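ESSC (Geobacillus thermodenitrificans, PDB 5FWH) is a component of the bacterial type VII secretion apparatus, probably an FtsK/SpoIIIE-type ATPase that takes part in moving proteins through the translocation channel. Local coordinates at residues M1-V6 and Y165-F170. Sequence-based numbering, arbitrary orientation.
Sequences MSQLWV and YMQFVF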
loop_
_atom_site.group_PDB
_atom_site.type_symbol
_atom_site.label_atom_id
_atom_site.label_comp_id
_atom_site.label_asym_id
_atom_site.label_seq_id
_atom_site.Cartn_x
_atom_site.Cartn_y
_atom_site.Cartn_z
HETATM N N MSE A 1 6.808 7.698 -8.379
HETATM C CA MSE A 1 5.965 6.550 -8.805
HETATM C C MSE A 1 4.510 6.991 -8.770
HETATM O O MSE A 1 4.126 7.912 -8.054
HETATM C CB MSE A 1 6.156 5.287 -7.929
HETATM C CG MSE A 1 7.599 4.776 -7.735
HETATM SE SE MSE A 1 8.015 2.986 -8.541
HETATM C CE MSE A 1 8.387 1.735 -7.045
ATOM N N SER A 2 3.723 6.302 -9.579
ATOM C CA SER A 2 2.281 6.395 -9.666
ATOM C C SER A 2 1.881 4.926 -9.531
ATOM O O SER A 2 2.252 4.069 -10.363
ATOM C CB SER A 2 1.895 6.935 -11.047
ATOM O OG SER A 2 0.493 6.891 -11.281
ATOM N N GLN A 3 1.205 4.594 -8.441
ATOM C CA GLN A 3 0.873 3.227 -8.255
ATOM C C GLN A 3 -0.613 3.058 -7.985
ATOM O O GLN A 3 -1.252 3.925 -7.373
ATOM C CB GLN A 3 1.704 2.645 -7.142
ATOM C CG GLN A 3 3.187 2.632 -7.520
ATOM C CD GLN A 3 4.094 2.012 -6.463
ATOM O OE1 GLN A 3 4.973 1.178 -6.782
ATOM N NE2 GLN A 3 3.945 2.448 -5.230
ATOM N N LEU A 4 -1.142 1.960 -8.503
ATOM C CA LEU A 4 -2.459 1.502 -8.031
ATOM C C LEU A 4 -2.320 0.288 -7.203
ATOM O O LEU A 4 -1.517 -0.632 -7.444
ATOM C CB LEU A 4 -3.519 1.231 -9.111
ATOM C CG LEU A 4 -3.246 0.609 -10.468
ATOM C CD1 LEU A 4 -4.583 0.321 -11.108
ATOM C CD2 LEU A 4 -2.443 1.550 -11.341
ATOM N N TRP A 5 -3.236 0.259 -6.289
ATOM C CA TRP A 5 -3.393 -0.831 -5.382
ATOM C C TRP A 5 -4.639 -1.489 -5.799
ATOM O O TRP A 5 -5.672 -0.823 -5.913
ATOM C CB TRP A 5 -3.554 -0.267 -4.024
ATOM C CG TRP A 5 -2.528 0.737 -3.738
ATOM C CD1 TRP A 5 -2.283 1.950 -4.394
ATOM C CD2 TRP A 5 -1.668 0.691 -2.675
ATOM N NE1 TRP A 5 -1.323 2.623 -3.775
ATOM C CE2 TRP A 5 -0.869 1.847 -2.739
ATOM C CE3 TRP A 5 -1.443 -0.240 -1.682
ATOM C CZ2 TRP A 5 0.133 2.084 -1.856
ATOM C CZ3 TRP A 5 -0.467 0.006 -0.826
ATOM C CH2 TRP A 5 0.308 1.171 -0.902
ATOM N N VAL A 6 -4.542 -2.779 -5.956
ATOM C CA VAL A 6 -5.676 -3.640 -6.250
ATOM C C VAL A 6 -5.885 -4.649 -5.058
ATOM O O VAL A 6 -5.090 -5.517 -4.789
ATOM C CB VAL A 6 -5.426 -4.344 -7.563
ATOM C CG1 VAL A 6 -6.586 -5.297 -7.923
ATOM C CG2 VAL A 6 -5.173 -3.287 -8.635
ATOM N N TYR A 165 -2.053 3.380 0.189
ATOM C CA TYR A 165 -1.194 4.576 0.044
ATOM C C TYR A 165 0.166 4.565 0.757
ATOM O O TYR A 165 0.893 5.512 0.636
ATOM C CB TYR A 165 -1.972 5.859 0.321
ATOM C CG TYR A 165 -3.391 5.875 -0.158
ATOM C CD1 TYR A 165 -3.677 5.758 -1.474
ATOM C CD2 TYR A 165 -4.447 5.967 0.746
ATOM C CE1 TYR A 165 -4.983 5.741 -1.912
ATOM C CE2 TYR A 165 -5.759 5.956 0.328
ATOM C CZ TYR A 165 -6.016 5.836 -1.006
ATOM O OH TYR A 165 -7.289 5.789 -1.457
HETATM N N MSE A 166 0.560 3.525 1.479
HETATM C CA MSE A 166 1.882 3.574 2.149
HETATM C C MSE A 166 2.700 2.279 2.007
HETATM O O MSE A 166 2.128 1.247 1.835
HETATM C CB MSE A 166 1.529 3.894 3.597
HETATM C CG MSE A 166 1.112 5.375 3.942
HETATM SE SE MSE A 166 1.165 5.437 5.925
HETATM C CE MSE A 166 2.959 6.202 6.100
ATOM N N GLN A 167 4.019 2.333 2.113
ATOM C CA GLN A 167 4.874 1.133 2.210
ATOM C C GLN A 167 5.938 1.305 3.229
ATOM O O GLN A 167 6.466 2.411 3.372
ATOM C CB GLN A 167 5.609 0.909 0.945
ATOM C CG GLN A 167 4.724 0.691 -0.225
ATOM C CD GLN A 167 5.536 0.884 -1.478
ATOM O OE1 GLN A 167 5.226 1.767 -2.321
ATOM N NE2 GLN A 167 6.650 0.101 -1.570
ATOM N N PHE A 168 6.234 0.216 3.956
ATOM C CA PHE A 168 7.232 0.165 5.025
ATOM C C PHE A 168 8.186 -0.955 4.721
ATOM O O PHE A 168 7.730 -2.082 4.476
ATOM C CB PHE A 168 6.604 -0.119 6.370
ATOM C CG PHE A 168 5.489 0.838 6.745
ATOM C CD1 PHE A 168 4.225 0.661 6.230
ATOM C CD2 PHE A 168 5.711 1.847 7.637
ATOM C CE1 PHE A 168 3.170 1.492 6.578
ATOM C CE2 PHE A 168 4.699 2.741 7.944
ATOM C CZ PHE A 168 3.428 2.543 7.416
ATOM N N VAL A 169 9.488 -0.651 4.665
ATOM C CA VAL A 169 10.527 -1.677 4.355
ATOM C C VAL A 169 11.708 -1.468 5.275
ATOM O O VAL A 169 12.223 -0.363 5.350
ATOM C CB VAL A 169 11.037 -1.628 2.904
ATOM C CG1 VAL A 169 11.827 -2.885 2.581
ATOM C CG2 VAL A 169 9.874 -1.537 1.923
ATOM N N PHE A 170 12.098 -2.496 6.035
ATOM C CA PHE A 170 13.369 -2.452 6.742
ATOM C C PHE A 170 14.455 -2.649 5.649
ATOM O O PHE A 170 14.505 -3.677 4.917
ATOM C CB PHE A 170 13.467 -3.520 7.850
ATOM C CG PHE A 170 12.843 -3.079 9.164
ATOM C CD1 PHE A 170 13.499 -2.177 9.983
ATOM C CD2 PHE A 170 11.576 -3.525 9.531
ATOM C CE1 PHE A 170 12.927 -1.751 11.157
ATOM C CE2 PHE A 170 10.979 -3.106 10.697
ATOM C CZ PHE A 170 11.658 -2.207 11.525
#
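Trp5 lies with one face of its indole against the turn leading into strand 166-170, and Tyr165 N sits 3.3 Å from CZ2, above the six-membered ring near its rim. A broad flat side chain suits this place, covering backbone as well as side chain. Its CB points toward 165-170, and CG, anti to the carbonyl carbon and beside the backbone N (chi1 -49°), carries the ring over Tyr165 N. CH2 meets Met166 O at the ring edge, 3.3 Å away. NE1 is buried with no hydrogen-bond partner in the model, so packing holds the ring. The Tyr165 ring adds a T-shaped pair, its edge toward the five-membered ring of Trp5, planes at 67°. The contact joins the two all-beta lobes of this forkhead-associated region, the N-terminal one through strand 3-8 and the later one through strand 166-170, the strands about at right angles; Leu14 and Leu162 also touch the indole. Cutting Trp5 back to an alanine is likely to leave a gap between the lobes and the Tyr165 edge without its aromatic face. The polar part is one amide-amide hydrogen bond: Gln3 NE2 donates to Gln167 OE1 (3.3 Å, 156° at the hydrogen), tilted from the acceptor's carbonyl plane. Glutamine's extended chain and donor-acceptor amide fit both positions.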